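Local structure of peptide ABC transporter permease (Staphylococcus hominis, 6EXS) at residues A[315-320]-A[394-399]; A[333-338]-A[401-406]. The protein is a membrane transporter of the POT family, of the major facilitator superfamily, that binds a thioalcohol-conjugated peptide, a malodour precursor it probably carries into the cell. All blocks are in the same frame, centred on the assembly; numbering follows the deposited sequence.

Interaction 1 (A[315-320]-A[394-399]); sequences ERSDMQ and FSVNWV. With OLC ((2R)-2,3-dihydroxypropyl (9Z)-octadec-9-enoate), chain B; OLC ((2R)-2,3-dihydroxypropyl (9Z)-octadec-9-enoate), chain H.
The ring of Phe394 turns one face to the backbone of Arg316 and Ser317. Arg316 O lies 3.8 Å above the plane of that Phe394 ring, out toward its rim, and Arg316 CB also reaches the ring, at CE2. Phe394 CG sits between the backbone N and the carbonyl carbon (chi1 52°), which folds the ring back toward the other segment although CB starts away from it. Ile382 and Val385 of helix 364-389 also touch this ring. The indole of Trp398 belongs to the lipid side: C2 of the monoolein of chain B lies over one face and O25 of that monoolein at its edge.

The carboxylate of Asp318 carries the polar part. Val396 N donates to Asp318 OD1 over 3.2 Å, and Gln320 N to Asp318 OD1 over 3.1 Å. Both come from outside the carboxylate plane, on opposite faces, and so help to fix its rotation. A water donates to Asp318 OD2 and to Gln320 O and accepts from Ser395 OG. In return Asp318 N donates to Phe394 O over 2.9 Å.

Val396 points at the other segment. Its CG2 lies 3.4 Å from Ser317 OG and also meets Met319 SD, while CG1 packs on the backbone of Gln320. The polar partners of Ser317 OG lie on its own side of the contact: it accepts from Met319 N and is hydrogen-bonded with Gly313 O. Asn397 ND2 donates to O19 of the same monoolein and to Asn322 O.

Ser317 and Phe394 form a single beta bridge. An ST turn at Ser317 and an Asx turn at Asp318 follow helix 309-316, and Ser395 OG accepts from Asn397 N as the N-cap of helix 396-418.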
loop_
_atom_site.group_PDB
_atom_site.type_symbol
_atom_site.label_atom_id
_atom_site.label_comp_id
_atom_site.label_asym_id
_atom_site.label_seq_id
_atom_site.Cartn_x
_atom_site.Cartn_y
_atom_site.Cartn_z
ATOM N N GLU A 315 -5.301 10.973 -21.135
ATOM C CA GLU A 315 -5.427 10.707 -22.567
ATOM C C GLU A 315 -6.834 10.838 -23.152
ATOM O O GLU A 315 -6.956 11.130 -24.338
ATOM C CB GLU A 315 -4.862 9.320 -22.900
ATOM C CG GLU A 315 -3.362 9.221 -22.734
ATOM C CD GLU A 315 -2.789 7.839 -22.961
ATOM O OE1 GLU A 315 -3.574 6.885 -23.173
ATOM O OE2 GLU A 315 -1.546 7.705 -22.893
ATOM N N ARG A 316 -7.887 10.584 -22.362
ATOM C CA ARG A 316 -9.252 10.615 -22.898
ATOM C C ARG A 316 -10.129 11.764 -22.374
ATOM O O ARG A 316 -11.101 12.132 -23.033
ATOM C CB ARG A 316 -9.943 9.251 -22.698
ATOM C CG ARG A 316 -9.174 8.098 -23.356
ATOM C CD ARG A 316 -9.527 7.856 -24.822
ATOM N NE ARG A 316 -10.467 6.741 -24.984
ATOM C CZ ARG A 316 -10.125 5.450 -24.982
ATOM N NH1 ARG A 316 -8.854 5.091 -24.822
ATOM N NH2 ARG A 316 -11.050 4.512 -25.128
ATOM N N SER A 317 -9.785 12.351 -21.231
ATOM C CA SER A 317 -10.591 13.452 -20.711
ATOM C C SER A 317 -9.998 14.817 -21.072
ATOM O O SER A 317 -8.846 14.892 -21.515
ATOM C CB SER A 317 -10.828 13.302 -19.211
ATOM O OG SER A 317 -9.835 13.996 -18.482
ATOM N N ASP A 318 -10.784 15.888 -20.876
ATOM C CA ASP A 318 -10.365 17.259 -21.173
ATOM C C ASP A 318 -9.404 17.833 -20.118
ATOM O O ASP A 318 -8.892 18.951 -20.296
ATOM C CB ASP A 318 -11.587 18.180 -21.405
ATOM C CG ASP A 318 -12.600 18.323 -20.275
ATOM O OD1 ASP A 318 -12.313 17.864 -19.140
ATOM O OD2 ASP A 318 -13.666 18.922 -20.513
ATOM N N MET A 319 -9.175 17.064 -19.015
ATOM C CA MET A 319 -8.333 17.420 -17.857
ATOM C C MET A 319 -8.716 18.793 -17.303
ATOM O O MET A 319 -7.867 19.549 -16.823
ATOM C CB MET A 319 -6.826 17.322 -18.190
ATOM C CG MET A 319 -6.326 15.898 -18.390
ATOM S SD MET A 319 -6.661 14.769 -17.007
ATOM C CE MET A 319 -5.522 15.343 -15.837
ATOM N N GLN A 320 -10.012 19.108 -17.394
ATOM C CA GLN A 320 -10.562 20.406 -17.015
ATOM C C GLN A 320 -11.697 20.263 -15.981
ATOM O O GLN A 320 -12.825 19.926 -16.337
ATOM C CB GLN A 320 -11.015 21.151 -18.308
ATOM C CG GLN A 320 -11.416 22.607 -18.131
ATOM C CD GLN A 320 -10.278 23.553 -17.819
ATOM O OE1 GLN A 320 -9.109 23.301 -18.128
ATOM N NE2 GLN A 320 -10.613 24.693 -17.225
ATOM N N PHE A 394 -14.300 13.584 -23.144
ATOM C CA PHE A 394 -15.281 13.837 -22.083
ATOM C C PHE A 394 -14.684 14.643 -20.938
ATOM O O PHE A 394 -13.478 14.881 -20.909
ATOM C CB PHE A 394 -15.896 12.516 -21.572
ATOM C CG PHE A 394 -14.921 11.441 -21.153
ATOM C CD1 PHE A 394 -14.458 11.368 -19.840
ATOM C CD2 PHE A 394 -14.502 10.469 -22.056
ATOM C CE1 PHE A 394 -13.560 10.367 -19.448
ATOM C CE2 PHE A 394 -13.597 9.470 -21.664
ATOM C CZ PHE A 394 -13.133 9.430 -20.363
ATOM N N SER A 395 -15.521 15.065 -19.999
ATOM C CA SER A 395 -15.072 15.842 -18.859
ATOM C C SER A 395 -14.319 14.955 -17.844
ATOM O O SER A 395 -14.707 13.794 -17.616
ATOM C CB SER A 395 -16.264 16.542 -18.210
ATOM O OG SER A 395 -15.918 17.222 -17.014
ATOM N N VAL A 396 -13.243 15.524 -17.223
ATOM C CA VAL A 396 -12.433 14.887 -16.168
ATOM C C VAL A 396 -13.314 14.616 -14.920
ATOM O O VAL A 396 -12.949 13.780 -14.095
ATOM C CB VAL A 396 -11.154 15.713 -15.831
ATOM C CG1 VAL A 396 -11.461 16.924 -14.950
ATOM C CG2 VAL A 396 -10.086 14.842 -15.185
ATOM N N ASN A 397 -14.484 15.316 -14.812
ATOM C CA ASN A 397 -15.466 15.175 -13.726
ATOM C C ASN A 397 -15.908 13.715 -13.604
ATOM O O ASN A 397 -16.160 13.238 -12.494
ATOM C CB ASN A 397 -16.691 16.078 -13.966
ATOM C CG ASN A 397 -16.479 17.580 -13.889
ATOM O OD1 ASN A 397 -15.405 18.102 -13.566
ATOM N ND2 ASN A 397 -17.527 18.321 -14.176
ATOM N N TRP A 398 -15.959 13.003 -14.755
ATOM C CA TRP A 398 -16.286 11.580 -14.860
ATOM C C TRP A 398 -15.195 10.726 -14.217
ATOM O O TRP A 398 -15.513 9.874 -13.390
ATOM C CB TRP A 398 -16.505 11.175 -16.330
ATOM C CG TRP A 398 -17.777 11.700 -16.936
ATOM C CD1 TRP A 398 -17.888 12.538 -18.003
ATOM C CD2 TRP A 398 -19.121 11.421 -16.500
ATOM N NE1 TRP A 398 -19.216 12.795 -18.270
ATOM C CE2 TRP A 398 -19.995 12.114 -17.369
ATOM C CE3 TRP A 398 -19.675 10.639 -15.467
ATOM C CZ2 TRP A 398 -21.388 12.050 -17.240
ATOM C CZ3 TRP A 398 -21.056 10.570 -15.345
ATOM C CH2 TRP A 398 -21.896 11.286 -16.211
ATOM N N VAL A 399 -13.912 10.981 -14.558
ATOM C CA VAL A 399 -12.731 10.272 -14.025
ATOM C C VAL A 399 -12.653 10.497 -12.514
ATOM O O VAL A 399 -12.394 9.550 -11.777
ATOM C CB VAL A 399 -11.410 10.672 -14.743
ATOM C CG1 VAL A 399 -10.263 9.738 -14.355
ATOM C CG2 VAL A 399 -11.588 10.690 -16.256
HETATM C C18 OLC B . -7.554 17.932 -4.575
HETATM C C10 OLC B . -16.438 15.693 -6.812
HETATM C C9 OLC B . -17.138 14.971 -7.686
HETATM C C17 OLC B . -8.175 16.631 -5.034
HETATM C C11 OLC B . -15.328 16.683 -7.083
HETATM C C8 OLC B . -16.996 14.933 -9.187
HETATM C C24 OLC B . -22.549 15.691 -19.164
HETATM C C16 OLC B . -9.230 16.789 -6.113
HETATM C C12 OLC B . -14.110 16.496 -6.166
HETATM C C7 OLC B . -18.076 15.704 -9.954
HETATM C C15 OLC B . -10.657 16.943 -5.608
HETATM C C13 OLC B . -13.054 17.585 -6.290
HETATM C C6 OLC B . -19.453 15.039 -10.042
HETATM C C14 OLC B . -11.684 17.079 -6.727
HETATM C C5 OLC B . -19.613 13.922 -11.078
HETATM C C4 OLC B . -19.649 14.330 -12.554
HETATM C C3 OLC B . -20.931 15.002 -13.026
HETATM C C2 OLC B . -21.246 14.755 -14.503
HETATM C C21 OLC B . -20.412 16.052 -17.840
HETATM C C1 OLC B . -20.589 15.691 -15.480
HETATM C C22 OLC B . -21.323 16.553 -18.944
HETATM O O19 OLC B . -19.650 16.398 -15.233
HETATM O O25 OLC B . -22.202 14.406 -19.666
HETATM O O23 OLC B . -21.711 17.906 -18.702
HETATM O O20 OLC B . -21.176 15.619 -16.684
HETATM C C9 OLC H . -22.375 16.011 -4.162
HETATM C C8 OLC H . -22.758 16.056 -5.612
HETATM C C24 OLC H . -19.065 19.786 -16.879
HETATM C C7 OLC H . -21.934 17.045 -6.430
HETATM C C6 OLC H . -22.249 17.007 -7.919
HETATM C C5 OLC H . -21.458 18.009 -8.748
HETATM C C4 OLC H . -21.725 17.943 -10.245
HETATM C C3 OLC H . -21.052 19.062 -11.025
HETATM C C2 OLC H . -21.275 18.983 -12.530
HETATM C C21 OLC H . -20.485 21.240 -15.365
HETATM C C1 OLC H . -21.007 20.278 -13.239
HETATM C C22 OLC H . -20.146 20.841 -16.786
HETATM O O19 OLC H . -21.026 21.364 -12.713
HETATM O O25 OLC H . -18.663 19.580 -18.228
HETATM O O23 OLC H . -21.307 20.437 -17.511
HETATM O O20 OLC H . -20.757 20.076 -14.545
HETATM O O HOH W 1 -14.796 19.419 -18.079
#

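Interaction 2 (A[333-338]-A[401-406]); sequences ALFQSI and LSYVIC. With C3H (2-[[(2~{R})-2-azanyl-3-[(3~{S})-3-methyl-1-oxidanyl-hexan-3-yl]sulfanyl-propanoyl]amino]ethanoic acid), chain O; OLC ((2R)-2,3-dihydroxypropyl (9Z)-octadec-9-enoate), chain B.
Tyr403 slides its ring beside that of Phe335 with little overlap. The planes are 22° apart and the centroids 5.4 Å, so this is a near-parallel pair displaced well to one side. The closest atoms are Phe335 CD1 and Tyr403 CE2, at 3.4 Å. Phe335 CB also lies near the hydroxyl end of Tyr403. Over one face of the tyrosine ring, toward its rim, sits Phe335 O.

Ile338 packs against the root of the same tyrosine. Its CG2 is 3.7 Å from Tyr403 CB and also meets Val404 CG2. Its CD1 reaches the Tyr403 ring near CD2. With CG1 anti to the carbonyl carbon (chi1 -58°), CG2 falls anti to the backbone N and faces the helix. Ile338 CG1 touches the tail of a monoolein.

The conjugated peptide fills the next position. Its hydroxyl O donates to Phe335 O over 2.8 Å, and its amine N to Gln336 O over 3.0 Å. Its C6 lies 3.4 Å from Tyr403 CD1, and Cys406 SG is near the end of its alkyl chain. Tyr403 OH is hydrogen-bonded with Gly305 O.

The two segments thus meet mainly through apolar packing, while the backbone carbonyls of Phe335 and Gln336 accept from two polar groups of the ligand. This wall of the pocket combines an apolar surface for the alkyl carbons of the thioalcohol with carbonyl acceptors for the thioalcohol hydroxyl and the peptide amine.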
loop_
_atom_site.group_PDB
_atom_site.type_symbol
_atom_site.label_atom_id
_atom_site.label_comp_id
_atom_site.label_asym_id
_atom_site.label_seq_id
_atom_site.Cartn_x
_atom_site.Cartn_y
_atom_site.Cartn_z
ATOM N N ALA A 333 -1.098 14.543 -11.789
ATOM C CA ALA A 333 -0.646 14.001 -10.494
ATOM C C ALA A 333 -1.647 14.210 -9.353
ATOM O O ALA A 333 -1.600 13.467 -8.371
ATOM C CB ALA A 333 0.718 14.555 -10.114
ATOM N N LEU A 334 -2.585 15.174 -9.505
ATOM C CA LEU A 334 -3.630 15.471 -8.514
ATOM C C LEU A 334 -4.701 14.380 -8.406
ATOM O O LEU A 334 -5.418 14.345 -7.410
ATOM C CB LEU A 334 -4.259 16.849 -8.746
ATOM C CG LEU A 334 -3.610 17.980 -7.966
ATOM C CD1 LEU A 334 -2.463 18.580 -8.723
ATOM C CD2 LEU A 334 -4.616 19.051 -7.652
ATOM N N PHE A 335 -4.773 13.455 -9.384
ATOM C CA PHE A 335 -5.669 12.292 -9.331
ATOM C C PHE A 335 -5.351 11.423 -8.101
ATOM O O PHE A 335 -6.248 10.749 -7.608
ATOM C CB PHE A 335 -5.491 11.412 -10.576
ATOM C CG PHE A 335 -6.206 11.854 -11.825
ATOM C CD1 PHE A 335 -7.572 12.129 -11.807
ATOM C CD2 PHE A 335 -5.540 11.904 -13.043
ATOM C CE1 PHE A 335 -8.241 12.502 -12.974
ATOM C CE2 PHE A 335 -6.215 12.266 -14.213
ATOM C CZ PHE A 335 -7.555 12.574 -14.167
ATOM N N GLN A 336 -4.070 11.434 -7.628
ATOM C CA GLN A 336 -3.554 10.682 -6.462
ATOM C C GLN A 336 -3.972 11.269 -5.103
ATOM O O GLN A 336 -3.863 10.578 -4.081
ATOM C CB GLN A 336 -2.011 10.581 -6.505
ATOM C CG GLN A 336 -1.441 9.952 -7.757
ATOM C CD GLN A 336 -2.019 8.590 -7.964
ATOM O OE1 GLN A 336 -2.886 8.391 -8.819
ATOM N NE2 GLN A 336 -1.592 7.641 -7.135
ATOM N N SER A 337 -4.382 12.549 -5.099
ATOM C CA SER A 337 -4.806 13.318 -3.935
ATOM C C SER A 337 -6.298 13.119 -3.619
ATOM O O SER A 337 -6.715 13.448 -2.499
ATOM C CB SER A 337 -4.515 14.807 -4.150
ATOM O OG SER A 337 -3.125 15.101 -4.124
ATOM N N ILE A 338 -7.094 12.576 -4.585
ATOM C CA ILE A 338 -8.545 12.387 -4.426
ATOM C C ILE A 338 -8.887 11.446 -3.246
ATOM O O ILE A 338 -9.605 11.853 -2.332
ATOM C CB ILE A 338 -9.273 11.977 -5.743
ATOM C CG1 ILE A 338 -9.044 13.030 -6.864
ATOM C CG2 ILE A 338 -10.787 11.771 -5.479
ATOM C CD1 ILE A 338 -9.448 12.614 -8.244
ATOM N N LEU A 401 -15.292 11.252 -10.546
ATOM C CA LEU A 401 -16.441 10.513 -10.002
ATOM C C LEU A 401 -16.082 9.031 -9.796
ATOM O O LEU A 401 -16.501 8.443 -8.801
ATOM C CB LEU A 401 -17.698 10.678 -10.893
ATOM C CG LEU A 401 -19.004 9.947 -10.490
ATOM C CD1 LEU A 401 -19.389 10.168 -9.002
ATOM C CD2 LEU A 401 -20.139 10.332 -11.407
ATOM N N SER A 402 -15.271 8.452 -10.697
ATOM C CA SER A 402 -14.814 7.064 -10.555
ATOM C C SER A 402 -13.953 6.893 -9.285
ATOM O O SER A 402 -14.194 5.967 -8.517
ATOM C CB SER A 402 -14.053 6.613 -11.792
ATOM O OG SER A 402 -13.787 5.226 -11.693
ATOM N N TYR A 403 -13.010 7.831 -9.036
ATOM C CA TYR A 403 -12.157 7.859 -7.843
ATOM C C TYR A 403 -12.999 7.982 -6.563
ATOM O O TYR A 403 -12.733 7.278 -5.591
ATOM C CB TYR A 403 -11.163 9.032 -7.917
ATOM C CG TYR A 403 -9.944 8.751 -8.769
ATOM C CD1 TYR A 403 -8.921 7.923 -8.307
ATOM C CD2 TYR A 403 -9.798 9.332 -10.026
ATOM C CE1 TYR A 403 -7.791 7.671 -9.082
ATOM C CE2 TYR A 403 -8.692 9.055 -10.825
ATOM C CZ TYR A 403 -7.681 8.236 -10.343
ATOM O OH TYR A 403 -6.577 7.974 -11.118
ATOM N N VAL A 404 -14.017 8.867 -6.580
ATOM C CA VAL A 404 -14.908 9.139 -5.447
ATOM C C VAL A 404 -15.736 7.901 -5.081
ATOM O O VAL A 404 -15.875 7.610 -3.893
ATOM C CB VAL A 404 -15.781 10.414 -5.657
ATOM C CG1 VAL A 404 -16.773 10.607 -4.513
ATOM C CG2 VAL A 404 -14.916 11.666 -5.838
ATOM N N ILE A 405 -16.258 7.157 -6.081
ATOM C CA ILE A 405 -17.047 5.945 -5.808
ATOM C C ILE A 405 -16.165 4.872 -5.153
ATOM O O ILE A 405 -16.574 4.246 -4.173
ATOM C CB ILE A 405 -17.834 5.438 -7.051
ATOM C CG1 ILE A 405 -18.840 6.511 -7.547
ATOM C CG2 ILE A 405 -18.554 4.094 -6.758
ATOM C CD1 ILE A 405 -19.242 6.375 -9.034
ATOM N N CYS A 406 -14.930 4.723 -5.649
ATOM C CA CYS A 406 -13.966 3.760 -5.119
ATOM C C CYS A 406 -13.542 4.043 -3.668
ATOM O O CYS A 406 -13.454 3.108 -2.866
ATOM C CB CYS A 406 -12.758 3.635 -6.037
ATOM S SG CYS A 406 -11.873 2.075 -5.849
HETATM O O2 C3H O . -2.032 5.500 1.731
HETATM C C11 C3H O . -3.118 5.960 1.737
HETATM O O3 C3H O . -4.045 5.589 2.548
HETATM C C10 C3H O . -3.617 6.999 0.776
HETATM N N1 C3H O . -2.959 6.951 -0.508
HETATM C C9 C3H O . -3.380 6.149 -1.472
HETATM O O1 C3H O . -3.610 4.962 -1.300
HETATM C C8 C3H O . -3.602 6.730 -2.829
HETATM N N C3H O . -2.940 8.025 -2.910
HETATM C C7 C3H O . -3.010 5.827 -3.912
HETATM S S C3H O . -4.157 4.778 -4.846
HETATM C C3 C3H O . -5.304 5.801 -5.915
HETATM C C4 C3H O . -4.437 6.445 -6.966
HETATM C C5 C3H O . -6.053 6.767 -4.987
HETATM C C6 C3H O . -6.885 7.848 -5.639
HETATM O O C3H O . -6.440 9.124 -5.315
HETATM C C2 C3H O . -6.350 4.919 -6.591
HETATM C C1 C3H O . -7.793 5.208 -6.213
HETATM C C C3H O . -8.746 4.299 -6.940
HETATM C C18 OLC B . -7.554 17.932 -4.575
HETATM C C10 OLC B . -16.438 15.693 -6.812
HETATM C C9 OLC B . -17.138 14.971 -7.686
HETATM C C17 OLC B . -8.175 16.631 -5.034
HETATM C C11 OLC B . -15.328 16.683 -7.083
HETATM C C8 OLC B . -16.996 14.933 -9.187
HETATM C C24 OLC B . -22.549 15.691 -19.164
HETATM C C16 OLC B . -9.230 16.789 -6.113
HETATM C C12 OLC B . -14.110 16.496 -6.166
HETATM C C7 OLC B . -18.076 15.704 -9.954
HETATM C C15 OLC B . -10.657 16.943 -5.608
HETATM C C13 OLC B . -13.054 17.585 -6.290
HETATM C C6 OLC B . -19.453 15.039 -10.042
HETATM C C14 OLC B . -11.684 17.079 -6.727
HETATM C C5 OLC B . -19.613 13.922 -11.078
HETATM C C4 OLC B . -19.649 14.330 -12.554
HETATM C C3 OLC B . -20.931 15.002 -13.026
HETATM C C2 OLC B . -21.246 14.755 -14.503
HETATM C C21 OLC B . -20.412 16.052 -17.840
HETATM C C1 OLC B . -20.589 15.691 -15.480
HETATM C C22 OLC B . -21.323 16.553 -18.944
HETATM O O19 OLC B . -19.650 16.398 -15.233
HETATM O O25 OLC B . -22.202 14.406 -19.666
HETATM O O23 OLC B . -21.711 17.906 -18.702
HETATM O O20 OLC B . -21.176 15.619 -16.684
#

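Interactions 1 and 2 have centres 12 Å apart and lie on the same side of the chain's centre. Both use helix 396-418: interaction 1 its first turn, interaction 2 the turns just after. Along the chain the order is 315-320, 333-338, 394-399, 401-406, so the pairings cross. Strand 320-323 starts at the last residue of 315-320, and strand 326-329 follows before 333-338. Phe335 joins the contacts: its ring packs on Val396, Met319 and Val399. Interaction 1 lies farther from the chain's centre, and interaction 2 reaches the ligand pocket. One monoolein touches both. Continuous packing therefore runs from the start of helix 396-418 to the peptide site.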